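Local coordinates for signaling pathway modulator ZraP (Salmonella enterica subsp. enterica serovar Typhimurium, PDB 3LAY), which modulates the Zra envelope stress response as a zinc-binding periplasmic protein with both regulatory and chaperone functions, at residues J[83-87]-J[129-133]; J[90-94]-J[125-129]. All coordinates share one frame; numbering follows the deposited sequence.

Both contacts zip together the same two elements, helix 70-106 and helix 112-142, which run antiparallel as a helical hairpin; the centres of the two contacts lie about 8 Å apart, near the middle of the chain. Contact 1 is partly buried and mixed in chemistry: a tyrosine, a threonine and the aliphatic parts of a glutamine and an arginine meet there, with one weak hydrogen bond across. Contact 2 lies nearer the surface yet buries more area, mainly through leucines, flanked by the aliphatic parts of Arg91 and Lys128. Leu129 belongs to both, and Arg91 of contact 2 reaches back to contact 1, where its NH2 lies 2.7 Å from Tyr84 O, a probable hydrogen bond.

Contact 1 of 2, residues J[83-87]-J[129-133]; sequences YYTQT and LDEQR
Tyr83 and Thr87 face Leu129, Gln132 and Arg133 across two antiparallel helical segments, 83-87 and 129-133, whose axes approach to 10.7 Å at 157° between their N-to-C directions. The nearest CA pairs are Tyr83 with Gln132 and Thr87 with Leu129, one helical turn apart on the first helix. The Tyr83 ring swings off on the far side from its backbone N (chi1 161°) and so reaches over to the second helix. There Gln132 CB meets the ring edge near its plane, 4.0 Å from Tyr83 CE1, while the hydroxyl lies beside the arginine stem, with Tyr83 OH 3.6 Å from Arg133 CG. A weak hydrogen bond from Arg133 NE to Tyr83 OH spans 3.5 Å and is bent to 144°. The arginine is also held within its own helix: Arg133 NH1 forms a salt bridge to Asp130 OD1, and Leu129 CG lies over one guanidinium face. Leu129 CD1 touches both Tyr83 OH, at 3.8 Å, and Thr87 CB, at 3.9 Å. Thr87 presents its methyl to the partner, CG2 packing 3.6 Å from Gln132 CB, and turns OG1 back to Tyr83 O at 2.7 Å. That carbonyl also accepts Thr87 N, the two donors arriving from opposite faces of its plane. The same OG1 sits over the centre of the Tyr83 ring. Arg136, further along helix 112-142, makes a cation-pi contact with Tyr83, and Leu129 continues onto Arg91 and Leu94, extending the interface along helix 70-106 of the hairpin.

Contact 2 of 2, residues J[90-94]-J[125-129]; sequences LRQQL and LGQKL
Leu90 and Leu94 pack on Leu125 and Leu129 where segments 90-94 and 125-129 run antiparallel, their axes 9.7 Å apart at closest and 149° between N-to-C directions, with Leu94 and Leu125 the nearest CA pair. This is the leucine-lined interface of the antiparallel helical hairpin from which each subunit of the decameric barrel is built. The side chains of Leu90 and Leu125 pass antiparallel to one another, and their branches meet at Leu90 CD1 and Leu125 CD2. The other Leu90 methyl, CD2, rests 3.6 Å from Lys128 CB; beyond this the lysine chain bends at chi2 and chi3 and turns off, its NZ bonded to Ser124 OG. From the opposite helix Leu125 points CD1 at the backbone of Gln93, 3.9 Å from Gln93 C, while the Gln93 side chain crosses Leu125 at about a right angle, CB nearest. In Leu94 a chi1 of -173° carries CG toward the partner helix, where the fork divides: CD1 to Leu125 CB at 4.1 Å, and CD2 to Leu129 CD2 at 3.8 Å. Arg91 contributes its aliphatic stem, its guanidinium hydrogen-bonded to Tyr84 O and Thr87 OG1. Gln92 and Gln93 pack against Thr106 and Ser108 of a second subunit. Arg91 CG is shared evenly by the two methyls of Leu129, 3.7 Å from both Leu129 CD1 and Leu129 CD2.

Contact 1 of 2, residues J[83-87]-J[129-133]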
ATOM      1  N   TYR J  83      22.580 -20.138  11.455  1.00 31.15           N
ATOM      2  CA  TYR J  83      21.297 -20.827  11.447  1.00 30.83           C
ATOM      3  C   TYR J  83      20.828 -21.126  10.023  1.00 30.25           C
ATOM      4  O   TYR J  83      20.375 -22.233   9.734  1.00 30.36           O
ATOM      5  CB  TYR J  83      20.258 -20.025  12.228  1.00 30.20           C
ATOM      6  CG  TYR J  83      18.858 -20.416  11.889  1.00 34.18           C
ATOM      7  CD1 TYR J  83      18.264 -21.559  12.435  1.00 34.68           C
ATOM      8  CD2 TYR J  83      18.098 -19.637  11.005  1.00 33.04           C
ATOM      9  CE1 TYR J  83      16.971 -21.915  12.095  1.00 33.02           C
ATOM     10  CE2 TYR J  83      16.835 -19.983  10.674  1.00 28.70           C
ATOM     11  CZ  TYR J  83      16.266 -21.116  11.214  1.00 34.27           C
ATOM     12  OH  TYR J  83      14.980 -21.448  10.830  1.00 39.31           O
ATOM     13  N   TYR J  84      20.955 -20.163   9.121  1.00 30.14           N
ATOM     14  CA  TYR J  84      20.500 -20.388   7.740  1.00 30.94           C
ATOM     15  C   TYR J  84      21.302 -21.491   7.087  1.00 29.74           C
ATOM     16  O   TYR J  84      20.741 -22.418   6.502  1.00 30.60           O
ATOM     17  CB  TYR J  84      20.488 -19.102   6.856  1.00 31.75           C
ATOM     18  CG  TYR J  84      19.349 -18.176   7.203  1.00 33.81           C
ATOM     19  CD1 TYR J  84      18.039 -18.619   7.191  1.00 37.86           C
ATOM     20  CD2 TYR J  84      19.579 -16.856   7.528  1.00 40.16           C
ATOM     21  CE1 TYR J  84      16.981 -17.765   7.557  1.00 38.28           C
ATOM     22  CE2 TYR J  84      18.540 -15.999   7.886  1.00 38.86           C
ATOM     23  CZ  TYR J  84      17.262 -16.459   7.901  1.00 40.65           C
ATOM     24  OH  TYR J  84      16.269 -15.582   8.255  1.00 50.87           O
ATOM     25  N   THR J  85      22.606 -21.367   7.176  1.00 27.95           N
ATOM     26  CA  THR J  85      23.507 -22.348   6.666  1.00 27.57           C
ATOM     27  C   THR J  85      23.234 -23.755   7.213  1.00 29.09           C
ATOM     28  O   THR J  85      23.176 -24.695   6.453  1.00 29.57           O
ATOM     29  CB  THR J  85      24.964 -21.901   7.020  1.00 27.92           C
ATOM     30  OG1 THR J  85      25.335 -20.841   6.134  1.00 27.21           O
ATOM     31  CG2 THR J  85      26.000 -23.062   6.929  1.00 24.74           C
ATOM     32  N   GLN J  86      23.086 -23.925   8.523  1.00 29.80           N
ATOM     33  CA  GLN J  86      22.885 -25.272   9.055  1.00 31.05           C
ATOM     34  C   GLN J  86      21.556 -25.925   8.657  1.00 30.34           C
ATOM     35  O   GLN J  86      21.495 -27.143   8.548  1.00 32.33           O
ATOM     36  CB  GLN J  86      23.011 -25.266  10.593  1.00 31.21           C
ATOM     37  CG  GLN J  86      24.438 -25.050  11.032  1.00 38.08           C
ATOM     38  CD  GLN J  86      24.595 -24.288  12.348  1.00 43.80           C
ATOM     39  OE1 GLN J  86      23.604 -23.958  13.017  1.00 50.09           O
ATOM     40  NE2 GLN J  86      25.849 -23.961  12.697  1.00 36.51           N
ATOM     41  N   THR J  87      20.506 -25.132   8.455  1.00 27.65           N
ATOM     42  CA  THR J  87      19.168 -25.657   8.202  1.00 25.93           C
ATOM     43  C   THR J  87      18.784 -25.652   6.745  1.00 27.32           C
ATOM     44  O   THR J  87      17.721 -26.086   6.333  1.00 28.87           O
ATOM     45  CB  THR J  87      18.201 -24.750   8.865  1.00 25.95           C
ATOM     46  OG1 THR J  87      18.399 -23.426   8.352  1.00 18.52           O
ATOM     47  CG2 THR J  87      18.453 -24.755  10.378  1.00 25.22           C
ATOM     48  N   LEU J 129      13.269 -28.486  12.410  1.00 31.99           N
ATOM     49  CA  LEU J 129      13.583 -27.106  12.124  1.00 32.47           C
ATOM     50  C   LEU J 129      13.447 -26.259  13.348  1.00 33.29           C
ATOM     51  O   LEU J 129      14.285 -25.428  13.623  1.00 34.36           O
ATOM     52  CB  LEU J 129      12.745 -26.597  10.976  1.00 32.83           C
ATOM     53  CG  LEU J 129      13.082 -25.252  10.318  1.00 32.39           C
ATOM     54  CD1 LEU J 129      14.518 -25.159   9.998  1.00 34.18           C
ATOM     55  CD2 LEU J 129      12.239 -25.069   9.045  1.00 31.77           C
ATOM     56  N   ASP J 130      12.394 -26.484  14.104  1.00 34.20           N
ATOM     57  CA  ASP J 130      12.159 -25.738  15.325  1.00 35.00           C
ATOM     58  C   ASP J 130      13.260 -25.892  16.351  1.00 35.24           C
ATOM     59  O   ASP J 130      13.599 -24.944  17.039  1.00 35.93           O
ATOM     60  CB  ASP J 130      10.832 -26.180  15.923  1.00 36.27           C
ATOM     61  CG  ASP J 130       9.616 -25.735  15.072  1.00 42.16           C
ATOM     62  OD1 ASP J 130       9.649 -24.633  14.480  1.00 49.53           O
ATOM     63  OD2 ASP J 130       8.621 -26.476  15.020  1.00 49.55           O
ATOM     64  N   GLU J 131      13.802 -27.086  16.511  1.00 35.58           N
ATOM     65  CA  GLU J 131      14.881 -27.225  17.436  1.00 37.03           C
ATOM     66  C   GLU J 131      16.012 -26.249  17.091  1.00 35.99           C
ATOM     67  O   GLU J 131      16.581 -25.579  17.982  1.00 36.13           O
ATOM     68  CB  GLU J 131      15.420 -28.646  17.440  1.00 39.40           C
ATOM     69  CG  GLU J 131      14.513 -29.647  18.129  1.00 44.23           C
ATOM     70  CD  GLU J 131      15.164 -31.002  18.308  1.00 50.91           C
ATOM     71  OE1 GLU J 131      16.428 -31.074  18.301  1.00 55.47           O
ATOM     72  OE2 GLU J 131      14.412 -31.982  18.490  1.00 53.73           O
ATOM     73  N   GLN J 132      16.336 -26.171  15.800  1.00 33.62           N
ATOM     74  CA  GLN J 132      17.357 -25.264  15.351  1.00 31.69           C
ATOM     75  C   GLN J 132      16.958 -23.860  15.684  1.00 30.93           C
ATOM     76  O   GLN J 132      17.788 -23.094  16.116  1.00 33.94           O
ATOM     77  CB  GLN J 132      17.662 -25.439  13.866  1.00 31.28           C
ATOM     78  CG  GLN J 132      18.221 -26.834  13.490  1.00 31.98           C
ATOM     79  CD  GLN J 132      19.479 -27.171  14.238  1.00 33.97           C
ATOM     80  OE1 GLN J 132      20.330 -26.312  14.465  1.00 38.35           O
ATOM     81  NE2 GLN J 132      19.605 -28.416  14.642  1.00 37.56           N
ATOM     82  N   ARG J 133      15.708 -23.496  15.523  1.00 29.32           N
ATOM     83  CA  ARG J 133      15.323 -22.158  15.903  1.00 30.79           C
ATOM     84  C   ARG J 133      15.455 -21.880  17.383  1.00 29.29           C
ATOM     85  O   ARG J 133      15.716 -20.753  17.793  1.00 30.38           O
ATOM     86  CB  ARG J 133      13.875 -21.892  15.547  1.00 32.98           C
ATOM     87  CG  ARG J 133      13.631 -21.746  14.133  1.00 39.84           C
ATOM     88  CD  ARG J 133      12.167 -21.794  13.886  1.00 48.75           C
ATOM     89  NE  ARG J 133      11.920 -21.672  12.462  1.00 54.21           N
ATOM     90  CZ  ARG J 133      10.841 -22.132  11.855  1.00 60.58           C
ATOM     91  NH1 ARG J 133       9.920 -22.781  12.556  1.00 66.10           N
ATOM     92  NH2 ARG J 133      10.691 -21.966  10.544  1.00 61.36           N
TER

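Contact 2 of 2, residues J[90-94]-J[125-129]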
ATOM      1  N   LEU J  90      17.400 -28.621   5.245  1.00 23.10           N
ATOM      2  CA  LEU J  90      16.237 -28.989   5.998  1.00 23.15           C
ATOM      3  C   LEU J  90      15.073 -28.105   5.603  1.00 23.20           C
ATOM      4  O   LEU J  90      13.964 -28.577   5.415  1.00 23.47           O
ATOM      5  CB  LEU J  90      16.572 -28.893   7.482  1.00 22.98           C
ATOM      6  CG  LEU J  90      15.629 -29.508   8.498  1.00 24.45           C
ATOM      7  CD1 LEU J  90      15.402 -31.032   8.306  1.00 21.44           C
ATOM      8  CD2 LEU J  90      16.201 -29.209   9.858  1.00 21.74           C
ATOM      9  N   ARG J  91      15.322 -26.833   5.398  1.00 23.05           N
ATOM     10  CA  ARG J  91      14.257 -25.972   4.945  1.00 24.43           C
ATOM     11  C   ARG J  91      13.804 -26.273   3.517  1.00 25.02           C
ATOM     12  O   ARG J  91      12.626 -26.118   3.192  1.00 24.77           O
ATOM     13  CB  ARG J  91      14.676 -24.517   5.035  1.00 25.63           C
ATOM     14  CG  ARG J  91      14.717 -24.007   6.450  1.00 29.01           C
ATOM     15  CD  ARG J  91      15.120 -22.531   6.535  1.00 32.98           C
ATOM     16  NE  ARG J  91      16.550 -22.275   6.379  1.00 31.59           N
ATOM     17  CZ  ARG J  91      17.152 -21.977   5.245  1.00 30.23           C
ATOM     18  NH1 ARG J  91      16.448 -21.926   4.142  1.00 31.22           N
ATOM     19  NH2 ARG J  91      18.470 -21.755   5.220  1.00 32.45           N
ATOM     20  N   GLN J  92      14.747 -26.656   2.654  1.00 26.10           N
ATOM     21  CA  GLN J  92      14.441 -26.979   1.258  1.00 26.23           C
ATOM     22  C   GLN J  92      13.510 -28.176   1.249  1.00 27.30           C
ATOM     23  O   GLN J  92      12.420 -28.099   0.641  1.00 29.06           O
ATOM     24  CB  GLN J  92      15.708 -27.287   0.494  1.00 26.52           C
ATOM     25  CG  GLN J  92      15.579 -27.335  -1.043  1.00 29.14           C
ATOM     26  CD  GLN J  92      16.918 -27.673  -1.753  1.00 25.74           C
ATOM     27  N   GLN J  93      13.908 -29.251   1.961  1.00 26.54           N
ATOM     28  CA  GLN J  93      13.124 -30.481   2.073  1.00 26.86           C
ATOM     29  C   GLN J  93      11.715 -30.156   2.556  1.00 26.27           C
ATOM     30  O   GLN J  93      10.758 -30.671   2.025  1.00 22.93           O
ATOM     31  CB  GLN J  93      13.830 -31.515   3.006  1.00 28.33           C
ATOM     32  CG  GLN J  93      14.873 -32.439   2.271  1.00 33.83           C
ATOM     33  CD  GLN J  93      16.064 -33.109   3.144  1.00 36.02           C
ATOM     34  OE1 GLN J  93      16.166 -32.998   4.384  1.00 34.24           O
ATOM     35  NE2 GLN J  93      16.961 -33.782   2.424  1.00 36.38           N
ATOM     36  N   LEU J  94      11.609 -29.283   3.564  1.00 27.57           N
ATOM     37  CA  LEU J  94      10.310 -28.879   4.114  1.00 27.52           C
ATOM     38  C   LEU J  94       9.452 -28.166   3.097  1.00 26.28           C
ATOM     39  O   LEU J  94       8.279 -28.322   3.078  1.00 27.83           O
ATOM     40  CB  LEU J  94      10.477 -27.963   5.320  1.00 28.18           C
ATOM     41  CG  LEU J  94       9.162 -27.628   6.070  1.00 27.66           C
ATOM     42  CD1 LEU J  94       8.359 -28.867   6.368  1.00 25.42           C
ATOM     43  CD2 LEU J  94       9.436 -26.901   7.345  1.00 27.06           C
ATOM     44  N   LEU J 125      10.127 -33.038   9.848  1.00 31.05           N
ATOM     45  CA  LEU J 125      11.050 -32.028   9.323  1.00 29.96           C
ATOM     46  C   LEU J 125      10.861 -30.744  10.068  1.00 29.72           C
ATOM     47  O   LEU J 125      11.808 -30.050  10.400  1.00 27.94           O
ATOM     48  CB  LEU J 125      10.796 -31.782   7.849  1.00 29.09           C
ATOM     49  CG  LEU J 125      11.329 -32.781   6.839  1.00 30.67           C
ATOM     50  CD1 LEU J 125      10.723 -32.588   5.397  1.00 31.99           C
ATOM     51  CD2 LEU J 125      12.843 -32.666   6.801  1.00 27.94           C
ATOM     52  N   GLY J 126       9.610 -30.395  10.307  1.00 30.96           N
ATOM     53  CA  GLY J 126       9.337 -29.195  11.073  1.00 32.06           C
ATOM     54  C   GLY J 126       9.831 -29.302  12.516  1.00 32.65           C
ATOM     55  O   GLY J 126      10.261 -28.346  13.077  1.00 33.92           O
ATOM     56  N   GLN J 127       9.759 -30.469  13.122  1.00 33.63           N
ATOM     57  CA  GLN J 127      10.249 -30.607  14.462  1.00 35.70           C
ATOM     58  C   GLN J 127      11.761 -30.336  14.486  1.00 34.58           C
ATOM     59  O   GLN J 127      12.260 -29.632  15.398  1.00 35.22           O
ATOM     60  CB  GLN J 127       9.832 -31.963  15.076  1.00 37.42           C
ATOM     61  CG  GLN J 127      10.640 -32.418  16.300  1.00 43.81           C
ATOM     62  CD  GLN J 127      11.821 -33.373  15.953  1.00 51.61           C
ATOM     63  OE1 GLN J 127      11.773 -34.128  14.944  1.00 56.36           O
ATOM     64  NE2 GLN J 127      12.850 -33.382  16.814  1.00 46.22           N
ATOM     65  N   LYS J 128      12.482 -30.876  13.507  1.00 32.84           N
ATOM     66  CA  LYS J 128      13.904 -30.605  13.394  1.00 31.71           C
ATOM     67  C   LYS J 128      14.123 -29.136  13.158  1.00 30.89           C
ATOM     68  O   LYS J 128      15.025 -28.551  13.677  1.00 30.31           O
ATOM     69  CB  LYS J 128      14.580 -31.385  12.260  1.00 31.86           C
ATOM     70  CG  LYS J 128      15.271 -32.699  12.668  1.00 36.42           C
ATOM     71  CD  LYS J 128      14.588 -33.976  12.292  1.00 41.55           C
ATOM     72  CE  LYS J 128      15.088 -34.511  10.950  1.00 43.48           C
ATOM     73  NZ  LYS J 128      14.169 -35.583  10.399  1.00 46.31           N
ATOM     74  N   LEU J 129      13.269 -28.486  12.410  1.00 31.99           N
ATOM     75  CA  LEU J 129      13.583 -27.106  12.124  1.00 32.47           C
ATOM     76  C   LEU J 129      13.447 -26.259  13.348  1.00 33.29           C
ATOM     77  O   LEU J 129      14.285 -25.428  13.623  1.00 34.36           O
ATOM     78  CB  LEU J 129      12.745 -26.597  10.976  1.00 32.83           C
ATOM     79  CG  LEU J 129      13.082 -25.252  10.318  1.00 32.39           C
ATOM     80  CD1 LEU J 129      14.518 -25.159   9.998  1.00 34.18           C
ATOM     81  CD2 LEU J 129      12.239 -25.069   9.045  1.00 31.77           C
TER